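Local coordinates for protein dioxygenase (Pseudomonas brassicacearum, PDB 5V2D) that probably cleaves the central double bond of lignin-derived stilbenes with dioxygen, using an iron ion held by four histidines, at residues A[144-149]-A[495-500]; A[236-241]-A[249-254]; A[277-282]-A[300-305]; A[411-416]-A[426-431]; A[433-438]-A[456-461]. One frame throughout, in Å; residues are numbered along the deposited sequence.

Contact 1. Residues A[144-149]-A[495-500]; sequences VIPHNG and HGCWAP. With FE (Fe (III) ion), chain E.
Cys497 carries this contact, its side chain directed from the strand 496-500 at the backbone of 144-147. CB comes within 3.7 Å of Val144 O. One bond further, SG settles between the two strands, 3.5 Å from Val144 O. The sulfur also lies 3.7 Å from CD of the Pro146 ring. A chi1 of 64° places SG between the backbone N and the carbonyl carbon of its own residue, which points it at Val144 O and the Pro146 ring. A small, polarisable thiol suits this place, since it can border a carbonyl and a proline ring alike. Further along, Pro146 CG rests on Ala499 CB at 3.9 Å, a methyl short enough for the ring to come close. At the other end Val144 CG2 lies over the glycine backbone at Gly496, 4.1 Å from its CA. A water accepts from Val144 N and donates a weak bond to Gly496 O, tying together two backbones that have no clear direct bond. Next to Gly496, His495 turns its ring away and binds the iron through NE2 at 2.1 Å, while its ND1 is hydrogen-bonded to Glu437. The strands run in roughly the same direction, 32° apart, but belong to different sheets: 144-147 pairs with strand 150-154, whereas 496-500 is an outermost strand beside 60-67, whose Tyr63 touches Val144, Cys497 and Ala499.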
# COMPACT_ATOMS: atom_id res chain seq x y z
N VAL A 144 -2.22 5.37 -4.85
CA VAL A 144 -2.45 6.51 -5.71
C VAL A 144 -1.21 7.35 -5.74
O VAL A 144 -0.50 7.46 -4.74
CB VAL A 144 -3.70 7.32 -5.28
CG1 VAL A 144 -4.99 6.62 -5.66
CG2 VAL A 144 -3.71 7.59 -3.77
N ILE A 145 -0.90 7.95 -6.90
CA ILE A 145 0.23 8.87 -7.00
C ILE A 145 -0.02 9.86 -8.11
O ILE A 145 -0.56 9.49 -9.14
CB ILE A 145 1.55 8.11 -7.23
CG1 ILE A 145 2.72 8.94 -6.82
CG2 ILE A 145 1.72 7.64 -8.69
CD1 ILE A 145 4.03 8.19 -6.83
N PRO A 146 0.34 11.15 -7.91
CA PRO A 146 0.25 12.10 -9.04
C PRO A 146 1.37 11.88 -10.03
O PRO A 146 2.49 11.67 -9.65
CB PRO A 146 0.45 13.51 -8.37
CG PRO A 146 0.37 13.26 -6.94
CD PRO A 146 0.82 11.83 -6.72
N HIS A 147 1.04 11.94 -11.31
CA HIS A 147 2.07 11.79 -12.36
C HIS A 147 1.54 12.41 -13.66
O HIS A 147 0.44 12.13 -14.12
CB HIS A 147 2.46 10.32 -12.56
CG HIS A 147 3.25 10.08 -13.82
ND1 HIS A 147 4.58 10.46 -13.92
CD2 HIS A 147 2.88 9.58 -15.03
CE1 HIS A 147 5.01 10.14 -15.14
NE2 HIS A 147 4.01 9.61 -15.83
N ASN A 148 2.35 13.33 -14.23
CA ASN A 148 2.10 13.91 -15.56
C ASN A 148 0.69 14.40 -15.72
O ASN A 148 -0.01 14.07 -16.70
CB ASN A 148 2.42 12.79 -16.60
CG ASN A 148 2.53 13.30 -18.02
OD1 ASN A 148 2.77 14.47 -18.23
ND2 ASN A 148 2.36 12.37 -19.00
N GLY A 149 0.23 15.15 -14.74
CA GLY A 149 -1.03 15.85 -14.83
C GLY A 149 -2.29 15.05 -14.49
O GLY A 149 -3.40 15.54 -14.61
N HIS A 495 -3.00 2.51 0.39
CA HIS A 495 -2.00 3.58 0.39
C HIS A 495 -2.48 4.93 -0.08
O HIS A 495 -3.47 5.01 -0.78
CB HIS A 495 -0.78 3.16 -0.46
CG HIS A 495 -0.18 1.92 0.06
ND1 HIS A 495 0.56 1.90 1.24
CD2 HIS A 495 -0.15 0.64 -0.45
CE1 HIS A 495 1.02 0.65 1.43
NE2 HIS A 495 0.60 -0.12 0.42
N GLY A 496 -1.80 5.97 0.38
CA GLY A 496 -2.16 7.34 -0.01
C GLY A 496 -0.96 8.18 -0.32
O GLY A 496 0.22 7.70 -0.25
N CYS A 497 -1.20 9.44 -0.64
CA CYS A 497 -0.05 10.33 -0.98
C CYS A 497 -0.49 11.75 -0.76
O CYS A 497 -1.70 12.08 -0.71
CB CYS A 497 0.38 10.18 -2.43
SG CYS A 497 -0.89 10.70 -3.62
N TRP A 498 0.50 12.62 -0.56
CA TRP A 498 0.28 14.05 -0.47
C TRP A 498 0.68 14.73 -1.78
O TRP A 498 1.82 14.54 -2.22
CB TRP A 498 1.17 14.60 0.69
CG TRP A 498 1.08 16.16 0.75
CD1 TRP A 498 2.09 17.03 0.59
CD2 TRP A 498 -0.08 16.91 1.08
NE1 TRP A 498 1.65 18.28 0.76
CE2 TRP A 498 0.31 18.25 1.07
CE3 TRP A 498 -1.39 16.57 1.37
CZ2 TRP A 498 -0.56 19.30 1.37
CZ3 TRP A 498 -2.27 17.61 1.66
CH2 TRP A 498 -1.85 18.96 1.68
N ALA A 499 -0.19 15.55 -2.33
CA ALA A 499 0.07 16.29 -3.58
C ALA A 499 0.12 17.78 -3.27
O ALA A 499 -0.94 18.38 -3.04
CB ALA A 499 -1.06 16.04 -4.58
N PRO A 500 1.31 18.36 -3.14
CA PRO A 500 1.42 19.75 -2.68
C PRO A 500 0.71 20.71 -3.64
O PRO A 500 0.72 20.48 -4.83
CB PRO A 500 2.94 20.04 -2.73
CG PRO A 500 3.60 18.73 -2.68
CD PRO A 500 2.63 17.72 -3.33
FE FE E . 1.53 -1.90 -0.24
O HOH W 1 -0.08 5.75 -2.63
O HOH W 2 -0.14 -2.88 0.46

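Contact 2. Residues A[236-241]-A[249-254]; sequences AMVHDF and VFPLIP. With FE (Fe (III) ion), chain E.
One direct backbone hydrogen bond joins the two segments, and a water adds a second, indirect link: Ile253 N donates to Met237 O at 2.9 Å, almost straight along the C=O axis (169° at the oxygen). Segment 236-241 has no regular secondary structure, and regular pairing does not develop. In place of a second rung, a water accepts from Asp240 N and can donate to Pro251 O; Pro251 lacks an N-H for pairing and takes part through its carbonyl. Pro251 also brings its ring CD to 3.2 Å from Asp240 O. Beside the direct bond, the Met237 and Ile253 side chains run side by side in the same direction, with Met237 SD 3.9 Å from Ile253 CD1; the flexible thioether follows the branched chain. Val238 uses both its branches: CG1, anti to the backbone N (chi1 -172°), reaches Pro251 O, and CG2 packs on Leu252 CD1 at 3.7 Å. Phe241 approaches Val249 O with its CB at 3.3 Å, the oxygen lying at the edge of the ring near its plane. Between these anchors His239 leads its ring out of the contact, and NE2 binds the iron at 2.1 Å; Glu156 accepts from ND1 and so fixes the rotation of the ring. Asp240 OD1 takes Phe241 N at 2.8 Å and also forms a salt bridge with Lys190, bracing the turn after the ligand. A histidine presented from a loop at the inner end of a blade, with a second-shell glutamate, is characteristic of the four-histidine iron centre of carotenoid cleavage oxygenases.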
# COMPACT_ATOMS: atom_id res chain seq x y z
N ALA A 236 7.64 -14.76 -8.17
CA ALA A 236 7.28 -14.48 -6.81
C ALA A 236 6.73 -13.08 -6.66
O ALA A 236 7.05 -12.18 -7.48
CB ALA A 236 8.50 -14.63 -5.92
N MET A 237 6.03 -12.87 -5.55
CA MET A 237 5.45 -11.52 -5.28
C MET A 237 6.59 -10.52 -5.06
O MET A 237 7.48 -10.73 -4.22
CB MET A 237 4.58 -11.52 -4.05
CG MET A 237 3.92 -10.14 -3.79
SD MET A 237 2.94 -10.08 -2.26
CE MET A 237 1.50 -10.83 -2.93
N VAL A 238 6.55 -9.42 -5.80
CA VAL A 238 7.39 -8.26 -5.51
C VAL A 238 6.43 -7.10 -5.29
O VAL A 238 5.98 -6.39 -6.27
CB VAL A 238 8.37 -7.93 -6.63
CG1 VAL A 238 9.33 -6.84 -6.18
CG2 VAL A 238 9.20 -9.15 -6.99
N HIS A 239 6.10 -6.89 -4.01
CA HIS A 239 5.04 -5.92 -3.69
C HIS A 239 5.58 -4.48 -3.76
O HIS A 239 4.97 -3.58 -4.36
CB HIS A 239 4.34 -6.25 -2.36
CG HIS A 239 3.25 -5.27 -2.00
ND1 HIS A 239 2.13 -5.10 -2.79
CD2 HIS A 239 3.20 -4.32 -1.04
CE1 HIS A 239 1.37 -4.16 -2.26
NE2 HIS A 239 2.01 -3.66 -1.22
N ASP A 240 6.68 -4.24 -3.03
CA ASP A 240 7.29 -2.93 -2.90
C ASP A 240 8.71 -3.06 -3.40
O ASP A 240 9.17 -4.15 -3.68
CB ASP A 240 7.18 -2.49 -1.43
CG ASP A 240 7.28 -0.97 -1.22
OD1 ASP A 240 7.75 -0.24 -2.15
OD2 ASP A 240 6.95 -0.51 -0.07
N PHE A 241 9.41 -1.96 -3.56
CA PHE A 241 10.82 -2.00 -3.96
C PHE A 241 11.53 -0.81 -3.36
O PHE A 241 10.96 -0.11 -2.59
CB PHE A 241 10.98 -2.12 -5.49
CG PHE A 241 10.93 -0.84 -6.25
CD1 PHE A 241 9.90 0.03 -6.11
CD2 PHE A 241 11.92 -0.53 -7.16
CE1 PHE A 241 9.82 1.19 -6.90
CE2 PHE A 241 11.88 0.66 -7.93
CZ PHE A 241 10.83 1.51 -7.79
N VAL A 249 16.42 -2.09 -5.82
CA VAL A 249 16.37 -3.37 -5.14
C VAL A 249 14.94 -3.92 -5.22
O VAL A 249 13.98 -3.22 -4.86
CB VAL A 249 16.75 -3.22 -3.66
CG1 VAL A 249 16.71 -4.58 -2.96
CG2 VAL A 249 18.12 -2.58 -3.55
N PHE A 250 14.82 -5.16 -5.70
CA PHE A 250 13.54 -5.89 -5.80
C PHE A 250 13.53 -6.97 -4.68
O PHE A 250 14.27 -7.93 -4.75
CB PHE A 250 13.47 -6.63 -7.09
CG PHE A 250 13.34 -5.77 -8.30
CD1 PHE A 250 14.41 -5.00 -8.74
CD2 PHE A 250 12.23 -5.92 -9.15
CE1 PHE A 250 14.31 -4.20 -9.89
CE2 PHE A 250 12.10 -5.16 -10.36
CZ PHE A 250 13.16 -4.30 -10.72
N PRO A 251 12.67 -6.83 -3.70
CA PRO A 251 12.54 -7.89 -2.67
C PRO A 251 11.52 -8.92 -3.15
O PRO A 251 10.32 -8.64 -3.26
CB PRO A 251 12.06 -7.12 -1.41
CG PRO A 251 12.03 -5.67 -1.84
CD PRO A 251 11.95 -5.62 -3.32
N LEU A 252 11.95 -10.13 -3.41
CA LEU A 252 11.06 -11.23 -3.76
C LEU A 252 10.61 -11.93 -2.49
O LEU A 252 11.40 -12.59 -1.81
CB LEU A 252 11.76 -12.27 -4.67
CG LEU A 252 11.70 -11.90 -6.13
CD1 LEU A 252 12.55 -10.67 -6.34
CD2 LEU A 252 12.16 -13.02 -7.00
N ILE A 253 9.35 -11.76 -2.19
CA ILE A 253 8.70 -12.38 -1.04
C ILE A 253 8.49 -13.88 -1.38
O ILE A 253 8.17 -14.20 -2.54
CB ILE A 253 7.36 -11.69 -0.82
CG1 ILE A 253 7.59 -10.21 -0.43
CG2 ILE A 253 6.54 -12.38 0.28
CD1 ILE A 253 6.33 -9.34 -0.59
N PRO A 254 8.67 -14.80 -0.40
CA PRO A 254 8.51 -16.23 -0.70
C PRO A 254 7.06 -16.70 -0.91
O PRO A 254 6.65 -17.74 -0.36
CB PRO A 254 9.08 -16.96 0.56
CG PRO A 254 9.71 -15.95 1.38
CD PRO A 254 9.25 -14.57 0.94
FE FE E . 1.53 -1.90 -0.24
O HOH W 3 8.27 -6.98 -2.41
O HOH W 2 -0.14 -2.88 0.46

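Contact 3. Residues A[277-282]-A[300-305]; sequences QLFAVV and GFQGHT. With FE (Fe (III) ion), chain E.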
# COMPACT_ATOMS: atom_id res chain seq x y z
N GLN A 277 14.22 -15.46 1.48
CA GLN A 277 13.95 -14.10 1.02
C GLN A 277 15.03 -13.81 -0.01
O GLN A 277 16.21 -14.13 0.21
CB GLN A 277 14.00 -13.13 2.20
CG GLN A 277 12.78 -13.23 3.10
CD GLN A 277 12.95 -12.41 4.35
OE1 GLN A 277 12.55 -11.26 4.41
NE2 GLN A 277 13.61 -12.97 5.34
N LEU A 278 14.66 -13.29 -1.15
CA LEU A 278 15.64 -13.02 -2.21
C LEU A 278 15.56 -11.52 -2.57
O LEU A 278 14.49 -10.91 -2.52
CB LEU A 278 15.27 -13.92 -3.34
CG LEU A 278 16.24 -14.29 -4.38
CD1 LEU A 278 17.53 -14.90 -3.86
CD2 LEU A 278 15.60 -15.24 -5.39
N PHE A 279 16.70 -10.93 -2.94
CA PHE A 279 16.77 -9.53 -3.36
C PHE A 279 17.59 -9.42 -4.63
O PHE A 279 18.76 -9.92 -4.66
CB PHE A 279 17.44 -8.70 -2.27
CG PHE A 279 16.73 -8.77 -0.95
CD1 PHE A 279 16.98 -9.79 -0.03
CD2 PHE A 279 15.77 -7.81 -0.63
CE1 PHE A 279 16.35 -9.86 1.17
CE2 PHE A 279 15.13 -7.84 0.59
CZ PHE A 279 15.42 -8.84 1.51
N ALA A 280 17.04 -8.79 -5.66
CA ALA A 280 17.81 -8.41 -6.83
C ALA A 280 18.25 -6.95 -6.71
O ALA A 280 17.45 -6.09 -6.43
CB ALA A 280 16.97 -8.57 -8.06
N VAL A 281 19.53 -6.67 -6.90
CA VAL A 281 20.06 -5.33 -6.77
C VAL A 281 20.73 -5.00 -8.08
O VAL A 281 21.51 -5.80 -8.59
CB VAL A 281 21.12 -5.27 -5.65
CG1 VAL A 281 21.72 -3.89 -5.58
CG2 VAL A 281 20.60 -5.72 -4.31
N VAL A 282 20.31 -3.92 -8.69
CA VAL A 282 20.81 -3.57 -9.98
C VAL A 282 21.07 -2.08 -10.09
O VAL A 282 20.31 -1.29 -9.53
CB VAL A 282 19.83 -4.05 -11.07
CG1 VAL A 282 18.47 -3.38 -11.01
CG2 VAL A 282 20.45 -3.86 -12.43
N GLY A 300 10.48 -15.85 6.35
CA GLY A 300 10.34 -14.47 6.70
C GLY A 300 9.81 -13.72 5.49
O GLY A 300 9.95 -14.18 4.38
N PHE A 301 9.26 -12.55 5.70
CA PHE A 301 8.83 -11.76 4.57
C PHE A 301 9.00 -10.25 4.73
O PHE A 301 8.89 -9.61 5.81
CB PHE A 301 7.46 -12.16 4.02
CG PHE A 301 6.34 -11.45 4.65
CD1 PHE A 301 5.76 -11.92 5.77
CD2 PHE A 301 5.97 -10.21 4.12
CE1 PHE A 301 4.72 -11.20 6.37
CE2 PHE A 301 5.04 -9.47 4.71
CZ PHE A 301 4.37 -9.96 5.85
N GLN A 302 9.37 -9.71 3.60
CA GLN A 302 9.77 -8.31 3.47
C GLN A 302 8.50 -7.44 3.49
O GLN A 302 7.60 -7.64 2.62
CB GLN A 302 10.48 -8.10 2.15
CG GLN A 302 11.73 -8.99 1.96
CD GLN A 302 11.47 -10.25 1.14
OE1 GLN A 302 10.48 -10.94 1.39
NE2 GLN A 302 12.36 -10.55 0.22
N GLY A 303 8.41 -6.52 4.41
CA GLY A 303 7.29 -5.51 4.42
C GLY A 303 7.56 -4.33 3.49
O GLY A 303 8.46 -4.37 2.64
N HIS A 304 6.80 -3.25 3.69
CA HIS A 304 6.94 -2.04 2.88
C HIS A 304 8.25 -1.32 3.14
O HIS A 304 8.71 -1.22 4.26
CB HIS A 304 5.78 -1.10 3.22
CG HIS A 304 4.51 -1.58 2.67
ND1 HIS A 304 3.50 -2.10 3.44
CD2 HIS A 304 4.03 -1.51 1.41
CE1 HIS A 304 2.49 -2.43 2.63
NE2 HIS A 304 2.81 -2.09 1.40
N THR A 305 8.80 -0.74 2.10
CA THR A 305 9.98 0.10 2.21
C THR A 305 9.74 1.37 2.97
O THR A 305 8.90 2.19 2.56
CB THR A 305 10.48 0.42 0.79
OG1 THR A 305 10.71 -0.80 0.10
CG2 THR A 305 11.76 1.25 0.80
FE FE E . 1.53 -1.90 -0.24
O HOH W 2 -0.14 -2.88 0.46
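Gln277 and Gln302 run antiparallel alongside one another, and most of the close packing of this contact lies around them. Their amide planes stand nearly perpendicular, 88° apart, and the Gln277 oxygen OE1 lies against the aliphatic Gln302 CG at 3.4 Å. The aliphatic part of Gln277 presses on the glycine backbone, Gln277 CG lying 3.2 Å from Gly300 O; glycine suits the place because its backbone lies directly against this side chain. Gln302 bends at chi2 (97°), which swings its amide back over Phe279. Gln302 NE2 stands 3.7 Å above the ring plane, offset toward the rim, while Gln302 CG touches Phe279 CZ at 3.7 Å. Each amide nitrogen has its partner nearby, Pro297 O for Gln277 and Leu252 O for Gln302. Gln277 OE1 and Gly300 O, by contrast, are buried without any polar partner. The two segments then diverge: Gly303 to Thr305, partly exposed, do not meet Ala280 to Val282. There His304 binds the iron through NE2 at 2.1 Å, with ND1 hydrogen-bonded to Glu372. Joining a strand of one four-stranded antiparallel sheet to the first strand of the next, this is an interblade contact of the beta-propeller fold of carotenoid cleavage oxygenases, beside their axial iron.

Contact 4. Residues A[411-416]-A[426-431]; sequences FNLLVH and AWFPGD
Phe428 and Leu413 cross at a slant, the leucine CD2 lying 3.8 Å from Phe428 CB. The phenylalanine ring also leans across Asn412, its plane 81° from the side-chain amide. Asn412 O approaches that ring at its edge, near the ring plane, 3.3 Å from Phe428 CD1, and is closer still to Pro429 CD, at 3.1 Å; aromatic and proline C-H groups are mild company for a buried carbonyl with no polar partner. The CG of Phe428 is anti to the backbone N (chi1 175°), which carries the ring over toward Asn412. On one face of the hairpin Val415 CG2 meets Ala426 CB at 4.0 Å, a small methyl suiting a close non-hydrogen-bonded pair. Leu414 and Trp427 point to the other face, and their backbones form the hydrogen-bonded pair: Leu414 N to Trp427 O at 3.1 Å, Trp427 N to Leu414 O at 2.9 Å. Asn412 and Leu413 face Ala392 in a classic beta bulge, and Asn412 OD1 takes the N-H of Asp394. The hairpin of strands 413-418 and 424-427 closes a four-stranded antiparallel sheet, with 424-427 outermost and 387-392 on the far side of 413-418; Leu414 and Trp427 rest on Leu471 of strand 465-472.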
# COMPACT_ATOMS: atom_id res chain seq x y z
N PHE A 411 -3.84 -0.77 14.24
CA PHE A 411 -2.64 -0.08 14.68
C PHE A 411 -3.10 1.01 15.64
O PHE A 411 -3.83 1.90 15.24
CB PHE A 411 -1.84 0.49 13.55
CG PHE A 411 -1.37 -0.53 12.59
CD1 PHE A 411 -0.21 -1.25 12.86
CD2 PHE A 411 -2.03 -0.75 11.39
CE1 PHE A 411 0.31 -2.15 11.93
CE2 PHE A 411 -1.58 -1.70 10.50
CZ PHE A 411 -0.40 -2.42 10.74
N ASN A 412 -2.70 0.91 16.92
CA ASN A 412 -3.18 1.86 17.92
C ASN A 412 -2.17 2.90 18.29
O ASN A 412 -2.42 3.64 19.22
CB ASN A 412 -3.71 1.14 19.19
CG ASN A 412 -2.68 0.23 19.83
OD1 ASN A 412 -1.53 0.15 19.37
ND2 ASN A 412 -3.11 -0.50 20.91
N LEU A 413 -1.05 3.00 17.55
CA LEU A 413 -0.07 4.06 17.74
C LEU A 413 0.39 4.65 16.42
O LEU A 413 0.65 3.92 15.46
CB LEU A 413 1.16 3.50 18.40
CG LEU A 413 1.04 2.93 19.83
CD1 LEU A 413 2.36 2.21 20.24
CD2 LEU A 413 0.62 4.03 20.81
N LEU A 414 0.51 5.98 16.38
CA LEU A 414 1.07 6.69 15.26
C LEU A 414 2.41 7.19 15.75
O LEU A 414 2.46 7.98 16.72
CB LEU A 414 0.16 7.83 14.96
CG LEU A 414 0.18 8.57 13.67
CD1 LEU A 414 -0.35 9.98 13.69
CD2 LEU A 414 1.16 8.18 12.55
N VAL A 415 3.50 6.80 15.08
CA VAL A 415 4.86 6.92 15.63
C VAL A 415 5.81 7.72 14.74
O VAL A 415 5.83 7.59 13.54
CB VAL A 415 5.43 5.50 15.83
CG1 VAL A 415 6.82 5.50 16.44
CG2 VAL A 415 4.51 4.61 16.62
N HIS A 416 6.63 8.55 15.37
CA HIS A 416 7.81 9.19 14.71
C HIS A 416 9.04 8.49 15.29
O HIS A 416 9.28 8.59 16.48
CB HIS A 416 7.87 10.71 15.01
CG HIS A 416 9.06 11.42 14.46
ND1 HIS A 416 9.22 12.78 14.60
CD2 HIS A 416 10.10 11.01 13.71
CE1 HIS A 416 10.34 13.17 14.03
NE2 HIS A 416 10.93 12.10 13.52
N ALA A 426 5.35 8.74 20.13
CA ALA A 426 4.11 8.13 19.64
C ALA A 426 2.86 8.78 20.18
O ALA A 426 2.85 9.25 21.34
CB ALA A 426 4.07 6.65 19.98
N TRP A 427 1.79 8.82 19.38
CA TRP A 427 0.48 9.22 19.89
C TRP A 427 -0.42 8.00 20.01
O TRP A 427 -0.62 7.24 19.02
CB TRP A 427 -0.16 10.33 19.03
CG TRP A 427 -1.45 10.77 19.63
CD1 TRP A 427 -1.62 11.21 20.90
CD2 TRP A 427 -2.76 10.77 19.04
NE1 TRP A 427 -2.93 11.52 21.13
CE2 TRP A 427 -3.65 11.25 20.01
CE3 TRP A 427 -3.25 10.49 17.77
CZ2 TRP A 427 -5.01 11.40 19.77
CZ3 TRP A 427 -4.59 10.65 17.54
CH2 TRP A 427 -5.45 11.08 18.50
N PHE A 428 -1.01 7.81 21.19
CA PHE A 428 -2.06 6.81 21.42
C PHE A 428 -3.40 7.53 21.46
O PHE A 428 -3.55 8.51 22.24
CB PHE A 428 -1.82 6.12 22.81
CG PHE A 428 -2.92 5.14 23.21
CD1 PHE A 428 -3.16 4.00 22.43
CD2 PHE A 428 -3.68 5.33 24.36
CE1 PHE A 428 -4.11 3.06 22.81
CE2 PHE A 428 -4.65 4.41 24.75
CZ PHE A 428 -4.88 3.25 23.95
N PRO A 429 -4.37 7.12 20.65
CA PRO A 429 -5.60 7.91 20.55
C PRO A 429 -6.69 7.56 21.54
O PRO A 429 -7.82 7.94 21.37
CB PRO A 429 -6.09 7.58 19.13
CG PRO A 429 -5.72 6.16 18.96
CD PRO A 429 -4.34 6.06 19.62
N GLY A 430 -6.39 6.73 22.53
CA GLY A 430 -7.41 6.22 23.42
C GLY A 430 -7.70 4.78 23.06
O GLY A 430 -7.27 4.23 22.03
N ASP A 431 -8.54 4.15 23.89
CA ASP A 431 -8.81 2.74 23.75
C ASP A 431 -9.81 2.37 22.61
O ASP A 431 -10.12 1.21 22.44
CB ASP A 431 -9.31 2.19 25.13
CG ASP A 431 -10.67 2.69 25.59
OD1 ASP A 431 -11.36 3.43 24.88
OD2 ASP A 431 -11.09 2.28 26.70

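Contact 5. Residues A[433-438]-A[456-461]; sequences GCFQEP and ALLNLI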
# COMPACT_ATOMS: atom_id res chain seq x y z
N GLY A 433 -9.59 3.70 19.24
CA GLY A 433 -9.01 4.33 18.09
C GLY A 433 -7.92 3.52 17.44
O GLY A 433 -7.14 2.87 18.09
N CYS A 434 -7.87 3.57 16.10
CA CYS A 434 -6.74 3.08 15.37
C CYS A 434 -6.60 3.83 14.06
O CYS A 434 -7.46 4.63 13.68
CB CYS A 434 -6.89 1.57 15.12
SG CYS A 434 -8.36 1.13 14.13
N PHE A 435 -5.47 3.60 13.42
CA PHE A 435 -5.02 4.45 12.34
C PHE A 435 -5.00 3.77 10.96
O PHE A 435 -4.85 2.58 10.85
CB PHE A 435 -3.64 4.93 12.61
CG PHE A 435 -3.53 5.77 13.87
CD1 PHE A 435 -3.86 7.10 13.87
CD2 PHE A 435 -3.01 5.20 15.04
CE1 PHE A 435 -3.77 7.85 15.03
CE2 PHE A 435 -2.91 5.95 16.19
CZ PHE A 435 -3.30 7.29 16.17
N GLN A 436 -5.06 4.62 9.95
CA GLN A 436 -4.77 4.26 8.56
C GLN A 436 -3.45 4.94 8.19
O GLN A 436 -2.84 5.73 8.97
CB GLN A 436 -5.88 4.61 7.62
CG GLN A 436 -7.25 4.18 8.12
CD GLN A 436 -8.32 4.17 7.01
OE1 GLN A 436 -8.01 4.25 5.85
NE2 GLN A 436 -9.62 4.18 7.42
N GLU A 437 -2.93 4.55 7.03
CA GLU A 437 -1.61 4.99 6.62
C GLU A 437 -1.41 6.51 6.67
O GLU A 437 -2.20 7.27 6.09
CB GLU A 437 -1.30 4.57 5.20
CG GLU A 437 0.13 4.95 4.78
CD GLU A 437 0.44 4.67 3.30
OE1 GLU A 437 -0.13 5.39 2.46
OE2 GLU A 437 1.27 3.79 2.95
N PRO A 438 -0.31 6.97 7.28
CA PRO A 438 -0.11 8.40 7.33
C PRO A 438 0.62 8.99 6.13
O PRO A 438 1.39 8.33 5.46
CB PRO A 438 0.78 8.53 8.62
CG PRO A 438 1.66 7.32 8.56
CD PRO A 438 0.68 6.21 8.06
N ALA A 456 -3.34 11.53 9.13
CA ALA A 456 -3.82 10.18 8.97
C ALA A 456 -5.27 10.06 9.34
O ALA A 456 -5.75 10.80 10.19
CB ALA A 456 -3.03 9.21 9.88
N LEU A 457 -5.95 9.10 8.77
CA LEU A 457 -7.27 8.79 9.22
C LEU A 457 -7.20 8.04 10.53
O LEU A 457 -6.40 7.10 10.71
CB LEU A 457 -8.03 7.88 8.22
CG LEU A 457 -8.58 8.65 6.98
CD1 LEU A 457 -9.08 7.62 6.00
CD2 LEU A 457 -9.70 9.62 7.31
N LEU A 458 -8.07 8.48 11.42
CA LEU A 458 -8.30 7.87 12.72
C LEU A 458 -9.70 7.26 12.70
O LEU A 458 -10.70 7.93 12.44
CB LEU A 458 -8.16 8.93 13.84
CG LEU A 458 -8.59 8.48 15.27
CD1 LEU A 458 -7.63 7.44 15.74
CD2 LEU A 458 -8.65 9.68 16.24
N ASN A 459 -9.74 5.96 12.92
CA ASN A 459 -10.94 5.19 12.97
C ASN A 459 -11.33 5.09 14.46
O ASN A 459 -10.59 4.48 15.24
CB ASN A 459 -10.75 3.76 12.42
CG ASN A 459 -9.97 3.71 11.13
OD1 ASN A 459 -10.35 4.36 10.18
ND2 ASN A 459 -8.75 2.99 11.17
N LEU A 460 -12.49 5.62 14.81
CA LEU A 460 -13.01 5.55 16.15
C LEU A 460 -13.98 4.39 16.10
O LEU A 460 -15.15 4.54 15.72
CB LEU A 460 -13.69 6.84 16.53
CG LEU A 460 -12.95 8.07 17.09
CD1 LEU A 460 -11.62 7.78 17.71
CD2 LEU A 460 -12.73 9.10 16.02
N ILE A 461 -13.47 3.23 16.40
CA ILE A 461 -14.13 2.02 15.97
C ILE A 461 -15.27 1.57 16.84
O ILE A 461 -16.12 0.82 16.34
CB ILE A 461 -13.17 0.87 15.74
CG1 ILE A 461 -12.36 0.51 16.94
CG2 ILE A 461 -12.23 1.17 14.62
CD1 ILE A 461 -11.46 -0.69 16.65
O HOH W 4 -4.89 7.71 6.45
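Cys434 and Asn459 face each other as an antiparallel hydrogen-bonded pair, linked by backbone and side chains alike. Asn459 N reaches Cys434 O at 2.7 Å, and Cys434 N returns the bond to Asn459 O. Beside them the Asn459 amide is used at both ends: ND2 donates to Cys434 SG at 3.5 Å, the sulfur in the amide plane, and OD1 accepts from Gln436 NE2 at 2.9 Å on a lone pair (130° at the oxygen). These two bonds fix which way round the amide lies, and they suit an asparagine, which can donate and accept at once. Gln436 reaches out straight, lies across the asparagine side chain nearly perpendicularly and rests on Leu457 CD1, its backbone N bonded to Leu457 O. On the other face Phe435 CE1 meets Leu458 CD1 at 3.9 Å, and Gly433, without a side chain, lets that methyl lie close to its CA. In the next shell, Ser493 and Arg491 hold the Gln436 amide, and a water links Glu437 O to Leu457 N. Glu437 itself points away from strand 456-460, its carboxylate accepting from Gly496 N and pairing with Arg375. The contact is thus a hairpin of one propeller blade that delivers a second-shell glutamate to His495 of the four-histidine iron site.

Contact 1 closes a loop of the chain inside which the other four follow in series, 2, 3, 4, then 5. Contacts 2 and 3, with centres about 5 Å apart, share the sheet in which strands 247-252 and 276-283 are neighbours; contacts 4 and 5, about 9 Å apart between centres, lie in successive sheets, which a probable hydrogen bond from Phe435 N to Phe411 O links. Contact 5 lies across the chain's centre from contacts 2 and 3, about 27 Å away between centres. Contacts 1, 2 and 3 each supply a histidine to one iron, with His188 as the fourth, so segments from neighbouring and from sequence-distant parts of the chain converge on one metal centre.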